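Local coordinates for protein beta-1,4-mannanase (Aplysia kurodai, PDB 3VUP) that probably hydrolyses the beta-1,4-mannosidic linkages of mannan in the digestive fluid of the sea hare, as a secreted enzyme with a TIM-barrel fold, at residues Q36-R39 and N40-R43; K171-E175 and K176-T180; T336-K339 and D340-S343. All blocks are in the same frame, centred on the assembly; numbering follows the deposited sequence.

Interaction 1 of 3, residues Q36-R39 and N40-R43; sequences QWQR and NKNR
Lys41 runs over one face of the Trp37 indole, its chain crossing the ring at a slant rather than lying along it. With CG anti to the backbone N (chi1 -179°) and the rest fully extended, its methylenes reach the rim of the ring, where Lys41 CG is 3.8 Å from Trp37 CZ2. Gln38 lies alongside and points the same way; water 2 joins its OE1 to Lys41 NZ, accepting from the lysine at 2.9 Å. Lys41 NZ also forms a salt bridge with Asp94, whose OD2 takes the Trp37 NE1 hydrogen bond too.

On another side of the helix Asn40 turns back to the first turn. Gln36 O accepts a nearly straight bond from Asn40 ND2 (2.9 Å, 176°) and a second from Asn40 N (3.0 Å), the two donors coming from opposite faces of the carbonyl plane. Gln36 C=O is thus gripped twice by one residue, while Asn40 OD1 turns to Ser27.

The segment is the start of helix 36-53, which links barrel strands 18-22 and 58-65; Trp37 packs against Asp91, Leu95 and Thr98 of helix 88-101, and Phe32 meets its ring almost parallel.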
loop_
_atom_site.group_PDB
_atom_site.type_symbol
_atom_site.label_atom_id
_atom_site.label_comp_id
_atom_site.label_asym_id
_atom_site.label_seq_id
_atom_site.Cartn_x
_atom_site.Cartn_y
_atom_site.Cartn_z
ATOM N N GLN A 36 7.712 -18.138 -9.967
ATOM C CA GLN A 36 8.199 -16.859 -10.469
ATOM C C GLN A 36 9.154 -16.140 -9.523
ATOM O O GLN A 36 10.015 -15.376 -9.964
ATOM C CB GLN A 36 7.015 -15.956 -10.828
ATOM C CG GLN A 36 6.199 -16.537 -11.970
ATOM C CD GLN A 36 4.882 -15.822 -12.234
ATOM O OE1 GLN A 36 4.520 -15.615 -13.386
ATOM N NE2 GLN A 36 4.152 -15.466 -11.180
ATOM N N TRP A 37 8.997 -16.365 -8.223
ATOM C CA TRP A 37 9.872 -15.713 -7.255
ATOM C C TRP A 37 11.307 -16.204 -7.382
ATOM O O TRP A 37 12.242 -15.403 -7.448
ATOM C CB TRP A 37 9.350 -15.881 -5.827
ATOM C CG TRP A 37 10.396 -15.624 -4.786
ATOM C CD1 TRP A 37 11.030 -16.561 -4.028
ATOM C CD2 TRP A 37 10.953 -14.355 -4.404
ATOM N NE1 TRP A 37 11.940 -15.965 -3.197
ATOM C CE2 TRP A 37 11.912 -14.610 -3.401
ATOM C CE3 TRP A 37 10.730 -13.033 -4.804
ATOM C CZ2 TRP A 37 12.647 -13.597 -2.794
ATOM C CZ3 TRP A 37 11.466 -12.024 -4.195
ATOM C CH2 TRP A 37 12.412 -12.315 -3.204
ATOM N N GLN A 38 11.491 -17.516 -7.438
ATOM C CA GLN A 38 12.848 -18.027 -7.562
ATOM C C GLN A 38 13.492 -17.578 -8.878
ATOM O O GLN A 38 14.706 -17.383 -8.938
ATOM C CB GLN A 38 12.891 -19.548 -7.393
ATOM C CG GLN A 38 12.564 -20.027 -5.980
ATOM C CD GLN A 38 13.534 -19.516 -4.919
ATOM O OE1 GLN A 38 14.692 -19.201 -5.208
ATOM N NE2 GLN A 38 13.060 -19.442 -3.680
ATOM N N ARG A 39 12.681 -17.389 -9.919
ATOM C CA ARG A 39 13.199 -16.906 -11.193
ATOM C C ARG A 39 13.628 -15.442 -11.134
ATOM O O ARG A 39 14.582 -15.045 -11.807
ATOM C CB ARG A 39 12.184 -17.126 -12.314
ATOM C CG ARG A 39 12.064 -18.581 -12.740
ATOM C CD ARG A 39 11.229 -18.733 -14.002
ATOM N NE ARG A 39 9.806 -18.545 -13.745
ATOM C CZ ARG A 39 8.975 -19.527 -13.411
ATOM N NH1 ARG A 39 9.426 -20.768 -13.292
ATOM N NH2 ARG A 39 7.693 -19.268 -13.195
ATOM N N ASN A 40 12.938 -14.644 -10.323
ATOM C CA ASN A 40 13.225 -13.208 -10.225
ATOM C C ASN A 40 14.107 -12.812 -9.041
ATOM O O ASN A 40 14.550 -11.665 -8.956
ATOM C CB ASN A 40 11.925 -12.395 -10.141
ATOM C CG ASN A 40 11.211 -12.255 -11.482
ATOM O OD1 ASN A 40 11.424 -11.291 -12.218
ATOM N ND2 ASN A 40 10.316 -13.191 -11.775
ATOM N N LYS A 41 14.343 -13.750 -8.128
ATOM C CA LYS A 41 15.057 -13.453 -6.887
ATOM C C LYS A 41 16.453 -12.865 -7.115
ATOM O O LYS A 41 16.881 -11.969 -6.383
ATOM C CB LYS A 41 15.139 -14.701 -6.006
ATOM C CG LYS A 41 15.853 -14.482 -4.681
ATOM C CD LYS A 41 15.815 -15.734 -3.822
ATOM C CE LYS A 41 16.473 -15.502 -2.471
ATOM N NZ LYS A 41 16.382 -16.717 -1.615
ATOM N N ASN A 42 17.161 -13.356 -8.131
ATOM C CA ASN A 42 18.508 -12.859 -8.395
ATOM C C ASN A 42 18.541 -11.388 -8.810
ATOM O O ASN A 42 19.580 -10.746 -8.722
ATOM C CB ASN A 42 19.247 -13.729 -9.421
ATOM C CG ASN A 42 18.679 -13.599 -10.821
ATOM O OD1 ASN A 42 17.468 -13.457 -11.005
ATOM N ND2 ASN A 42 19.554 -13.652 -11.821
ATOM N N ARG A 43 17.404 -10.858 -9.250
ATOM C CA ARG A 43 17.296 -9.431 -9.541
ATOM C C ARG A 43 16.650 -8.633 -8.408
ATOM O O ARG A 43 16.954 -7.452 -8.222
ATOM C CB ARG A 43 16.544 -9.194 -10.851
ATOM C CG ARG A 43 17.310 -9.649 -12.082
ATOM C CD ARG A 43 16.542 -9.330 -13.349
ATOM N NE ARG A 43 15.364 -10.177 -13.498
ATOM C CZ ARG A 43 14.298 -9.857 -14.228
ATOM N NH1 ARG A 43 14.249 -8.698 -14.873
ATOM N NH2 ARG A 43 13.275 -10.699 -14.304
HETATM O O HOH W 1 16.856 -15.870 -9.589
HETATM O O HOH W 2 16.730 -19.121 -3.253
HETATM O O HOH W 3 15.869 -12.855 -13.187
#

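Interaction 2 of 3, residues K171-E175 and K176-T180; sequences KHNAE and KCYDT. With SO4 (sulfate ion), chain G.
An Asx turn at Asn173, packed against Tyr178, lies in the surface loop between barrel strand 157-161 and helix 197-214: Asn173 OD1 accepts from Glu175 N at 2.8 Å, in the carbonyl plane and on a lone pair. The amide has Tyr178 beside it, the two planes almost perpendicular; Asn173 CG lies in the plane of the ring at its edge and 3.6 Å from Tyr178 CB. Over one face of that ring comes Glu175 CG, a CH-pi contact 3.8 Å from the Tyr178 centroid. The glutamate chain bends at chi2 (55°), which carries its carboxylate round to the following backbone; there OE2 takes a straight bond from Cys177 N (2.9 Å, 170°). With an alanine at Asn173, Glu175 N is likely to lose its acceptor and a gap to open at the Tyr178 edge, leaving the turn less firmly set.

Toward the base of the loop, Asp179 OD1 accepts from Asn173 N at 3.0 Å, on the anti side and well out of the carboxylate plane, and from water 4, which also meets His172 ND1; OD2 is hydrogen-bonded to Thr181 OG1. Thr180 N donates to Lys171 O, while its OG1 accepts from Lys171 N (2.9 Å) and is also hydrogen-bonded to Ile168 O. Outside, His172 N and, in the conformer described, Lys171 NZ hold a sulfate ion. Cys177 is disulfide-bonded to Cys244 at helix 242-249; Tyr178 packs on Leu247 and Ala248 of that helix and also touches Gln198 and Leu201 of helix 197-214.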
loop_
_atom_site.group_PDB
_atom_site.type_symbol
_atom_site.label_atom_id
_atom_site.label_comp_id
_atom_site.label_asym_id
_atom_site.label_seq_id
_atom_site.Cartn_x
_atom_site.Cartn_y
_atom_site.Cartn_z
ATOM N N LYS A 171 -20.523 11.208 -7.640
ATOM C CA LYS A 171 -21.710 10.391 -7.474
ATOM C C LYS A 171 -22.329 10.681 -6.118
ATOM O O LYS A 171 -21.709 10.459 -5.076
ATOM C CB LYS A 171 -21.377 8.901 -7.589
ATOM C CG LYS A 171 -22.609 8.010 -7.764
ATOM C CD LYS A 171 -23.236 8.211 -9.142
ATOM C CE LYS A 171 -24.325 7.191 -9.435
ATOM N NZ LYS A 171 -25.455 7.307 -8.481
ATOM N N HIS A 172 -23.559 11.172 -6.129
ATOM C CA HIS A 172 -24.282 11.363 -4.891
ATOM C C HIS A 172 -24.587 10.028 -4.232
ATOM O O HIS A 172 -24.929 9.049 -4.897
ATOM C CB HIS A 172 -25.604 12.084 -5.160
ATOM C CG HIS A 172 -26.587 11.974 -4.038
ATOM N ND1 HIS A 172 -26.421 12.622 -2.832
ATOM C CD2 HIS A 172 -27.747 11.282 -3.937
ATOM C CE1 HIS A 172 -27.435 12.330 -2.037
ATOM N NE2 HIS A 172 -28.257 11.523 -2.685
ATOM N N ASN A 173 -24.499 10.010 -2.911
ATOM C CA ASN A 173 -25.087 8.930 -2.138
ATOM C C ASN A 173 -25.598 9.522 -0.841
ATOM O O ASN A 173 -24.966 10.413 -0.277
ATOM C CB ASN A 173 -24.082 7.802 -1.881
ATOM C CG ASN A 173 -24.752 6.509 -1.420
ATOM O OD1 ASN A 173 -25.276 6.426 -0.308
ATOM N ND2 ASN A 173 -24.699 5.487 -2.259
ATOM N N ALA A 174 -26.750 9.046 -0.384
ATOM C CA ALA A 174 -27.299 9.474 0.896
ATOM C C ALA A 174 -26.336 9.225 2.050
ATOM O O ALA A 174 -26.370 9.927 3.062
ATOM C CB ALA A 174 -28.608 8.759 1.161
ATOM N N GLU A 175 -25.510 8.195 1.906
ATOM C CA GLU A 175 -24.522 7.843 2.912
ATOM C C GLU A 175 -23.190 8.509 2.570
ATOM O O GLU A 175 -22.619 8.273 1.504
ATOM C CB GLU A 175 -24.381 6.322 2.993
ATOM C CG GLU A 175 -23.162 5.824 3.761
ATOM C CD GLU A 175 -23.064 6.373 5.173
ATOM O OE1 GLU A 175 -24.024 6.201 5.959
ATOM O OE2 GLU A 175 -22.009 6.966 5.496
ATOM N N LYS A 176 -22.706 9.342 3.489
ATOM C CA LYS A 176 -21.465 10.085 3.302
ATOM C C LYS A 176 -20.299 9.177 2.915
ATOM O O LYS A 176 -19.490 9.537 2.058
ATOM C CB LYS A 176 -21.138 10.867 4.578
ATOM C CG LYS A 176 -19.804 11.598 4.564
ATOM C CD LYS A 176 -19.602 12.416 5.842
ATOM C CE LYS A 176 -18.197 13.004 5.918
ATOM N NZ LYS A 176 -17.173 12.010 6.358
ATOM N N CYS A 177 -20.211 7.996 3.523
ATOM C CA CYS A 177 -19.117 7.085 3.204
ATOM C C CYS A 177 -19.057 6.686 1.737
ATOM O O CYS A 177 -17.997 6.262 1.266
ATOM C CB CYS A 177 -19.209 5.808 4.040
ATOM S SG CYS A 177 -18.949 6.039 5.793
ATOM N N TYR A 178 -20.183 6.788 1.031
ATOM C CA TYR A 178 -20.242 6.341 -0.361
ATOM C C TYR A 178 -20.291 7.488 -1.373
ATOM O O TYR A 178 -20.113 7.268 -2.568
ATOM C CB TYR A 178 -21.455 5.425 -0.586
ATOM C CG TYR A 178 -21.604 4.281 0.406
ATOM C CD1 TYR A 178 -20.499 3.709 1.033
ATOM C CD2 TYR A 178 -22.859 3.773 0.718
ATOM C CE1 TYR A 178 -20.645 2.672 1.946
ATOM C CE2 TYR A 178 -23.015 2.734 1.621
ATOM C CZ TYR A 178 -21.903 2.185 2.233
ATOM O OH TYR A 178 -22.041 1.153 3.142
ATOM N N ASP A 179 -20.539 8.704 -0.900
ATOM C CA ASP A 179 -20.732 9.857 -1.771
ATOM C C ASP A 179 -19.388 10.342 -2.310
ATOM O O ASP A 179 -18.455 10.532 -1.534
ATOM C CB ASP A 179 -21.399 10.961 -0.954
ATOM C CG ASP A 179 -21.677 12.201 -1.763
ATOM O OD1 ASP A 179 -22.860 12.431 -2.099
ATOM O OD2 ASP A 179 -20.715 12.946 -2.060
ATOM N N THR A 180 -19.291 10.566 -3.624
ATOM C CA THR A 180 -18.026 11.012 -4.208
ATOM C C THR A 180 -18.142 12.389 -4.852
ATOM O O THR A 180 -17.328 12.758 -5.700
ATOM C CB THR A 180 -17.462 10.000 -5.218
ATOM O OG1 THR A 180 -18.408 9.818 -6.275
ATOM C CG2 THR A 180 -17.195 8.668 -4.550
HETATM S S SO4 G . -25.812 11.216 -9.293
HETATM O O1 SO4 G . -26.308 10.199 -8.363
HETATM O O2 SO4 G . -24.612 11.800 -8.720
HETATM O O3 SO4 G . -25.521 10.577 -10.576
HETATM O O4 SO4 G . -26.827 12.239 -9.484
HETATM O O HOH W 4 -24.494 14.474 -2.195
HETATM O O HOH W 5 -24.320 10.185 5.687
#

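Interaction 3 of 3, residues T336-K339 and D340-S343; sequences TNIK and DKTS. With SO4 (sulfate ion), chain E.
Asn337, on the last turn of helix 324-338, comes near the chain beyond through its backbone O, 3.7 Å from Asp340 OD1, a mere proximity of two oxygens. Its side chain turns to the neighbouring helix 304-313, where OD1 accepts from Asn309 ND2.

Ile338 makes the side-chain contact with Lys341. The lysine crosses it at about a right angle, Lys341 CD resting 4.0 Å from Ile338 CB and nearly as close to CG2. The isoleucine itself is buried, touching Phe17, Ile347 and Asn309, so the aliphatic part of the lysine covers the outer side of a residue that belongs to the interior. Ile338 O accepts from Lys341 N in a fairly straight bond (3.0 Å, 167°), although the donor stands well above the carbonyl plane. That bond closes a type I beta turn from Ile338 to Lys341, in the C-terminal end region of helix 324-338.

Lys339 and Asp340 are the two central residues of this turn. Water 6 spans its far side, donating to Lys339 O and to Lys341 O.

Lys341, the last residue of the turn, bends in the conformer described at chi3 (72°) and chi4 (64°), curling its ammonium back to a sulfate ion. NZ donates to sulfate O3 at 2.8 Å and more weakly to O1. Two successive backbone donors, Thr342 N and Ser343 N, share sulfate O2, the first at 2.8 Å. Ser343 OG binds sulfate O1 at 2.7 Å. On the protein side, the Lys341 side chain touches Tyr312 and Asn313 of helix 304-313.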
loop_
_atom_site.group_PDB
_atom_site.type_symbol
_atom_site.label_atom_id
_atom_site.label_comp_id
_atom_site.label_asym_id
_atom_site.label_seq_id
_atom_site.Cartn_x
_atom_site.Cartn_y
_atom_site.Cartn_z
ATOM N N THR A 336 19.582 8.164 1.801
ATOM C CA THR A 336 20.832 8.296 2.540
ATOM C C THR A 336 20.868 9.580 3.358
ATOM O O THR A 336 21.337 9.592 4.493
ATOM C CB THR A 336 22.037 8.232 1.585
ATOM O OG1 THR A 336 22.108 6.926 0.997
ATOM C CG2 THR A 336 23.327 8.515 2.324
ATOM N N ASN A 337 20.351 10.667 2.798
ATOM C CA ASN A 337 20.461 11.951 3.470
ATOM C C ASN A 337 19.729 11.991 4.805
ATOM O O ASN A 337 20.193 12.630 5.751
ATOM C CB ASN A 337 19.980 13.081 2.571
ATOM C CG ASN A 337 20.214 14.431 3.189
ATOM O OD1 ASN A 337 19.306 15.039 3.747
ATOM N ND2 ASN A 337 21.453 14.895 3.127
ATOM N N ILE A 338 18.596 11.303 4.890
ATOM C CA ILE A 338 17.789 11.366 6.105
ATOM C C ILE A 338 18.061 10.235 7.089
ATOM O O ILE A 338 17.471 10.215 8.156
ATOM C CB ILE A 338 16.256 11.440 5.821
ATOM C CG1 ILE A 338 15.732 10.139 5.210
ATOM C CG2 ILE A 338 15.909 12.650 4.958
ATOM C CD1 ILE A 338 14.213 10.010 5.292
ATOM N N LYS A 339 18.967 9.314 6.752
ATOM C CA LYS A 339 19.050 8.050 7.487
ATOM C C LYS A 339 19.421 8.200 8.958
ATOM O O LYS A 339 19.100 7.331 9.766
ATOM C CB LYS A 339 19.980 7.050 6.796
ATOM C CG LYS A 339 21.455 7.317 6.977
ATOM C CD LYS A 339 22.242 6.278 6.199
ATOM C CE LYS A 339 23.728 6.455 6.386
ATOM N NZ LYS A 339 24.522 5.494 5.573
ATOM N N ASP A 340 20.094 9.301 9.293
ATOM C CA ASP A 340 20.570 9.530 10.648
ATOM C C ASP A 340 19.690 10.501 11.442
ATOM O O ASP A 340 20.053 10.877 12.556
ATOM C CB ASP A 340 22.028 10.018 10.629
ATOM C CG ASP A 340 22.211 11.316 9.843
ATOM O OD1 ASP A 340 21.249 11.759 9.168
ATOM O OD2 ASP A 340 23.320 11.892 9.896
ATOM N N LYS A 341 18.545 10.894 10.890
ATOM C CA LYS A 341 17.633 11.773 11.612
ATOM C C LYS A 341 16.881 11.006 12.683
ATOM O O LYS A 341 16.519 9.842 12.486
ATOM C CB LYS A 341 16.644 12.436 10.659
ATOM C CG LYS A 341 17.306 13.273 9.601
ATOM C CD LYS A 341 16.342 14.110 8.766
ATOM C CE LYS A 341 15.755 15.276 9.546
ATOM N NZ LYS A 341 16.802 16.253 9.948
ATOM N N THR A 342 16.626 11.653 13.815
ATOM C CA THR A 342 16.011 10.947 14.930
ATOM C C THR A 342 14.805 11.654 15.556
ATOM O O THR A 342 14.057 11.026 16.298
ATOM C CB THR A 342 17.046 10.620 16.031
ATOM O OG1 THR A 342 17.697 11.827 16.434
ATOM C CG2 THR A 342 18.090 9.621 15.522
ATOM N N SER A 343 14.589 12.931 15.244
ATOM C CA SER A 343 13.549 13.712 15.917
ATOM C C SER A 343 12.110 13.292 15.605
ATOM O O SER A 343 11.198 13.568 16.387
ATOM C CB SER A 343 13.716 15.201 15.628
ATOM O OG SER A 343 13.437 15.499 14.273
HETATM S S SO4 E . 17.025 15.563 13.444
HETATM O O1 SO4 E . 15.715 15.888 12.884
HETATM O O2 SO4 E . 16.926 14.407 14.332
HETATM O O3 SO4 E . 17.963 15.305 12.359
HETATM O O4 SO4 E . 17.478 16.726 14.208
HETATM O O HOH W 6 17.826 7.592 12.213
#

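How the interactions relate
The three contacts are separate local structures spread round the outside of one barrel, their centres 22 to 24 Å from the centre of the chain. Interactions 1 and 2 lie on opposite sides of that centre, 44 Å apart between centres. Interaction 3 is about 18 Å from interaction 1 and about 30 Å from interaction 2 at the nearest atoms. Interaction 1 opens the helix after the first barrel strand, interaction 2 lies in a loop after the fourth, and interaction 3 lies at the end of the helix after the eighth. A sulfate, most likely a crystallisation additive, is held by a lysine and one backbone N-H in interaction 2, and another by a lysine, two N-H groups and a hydroxyl in interaction 3.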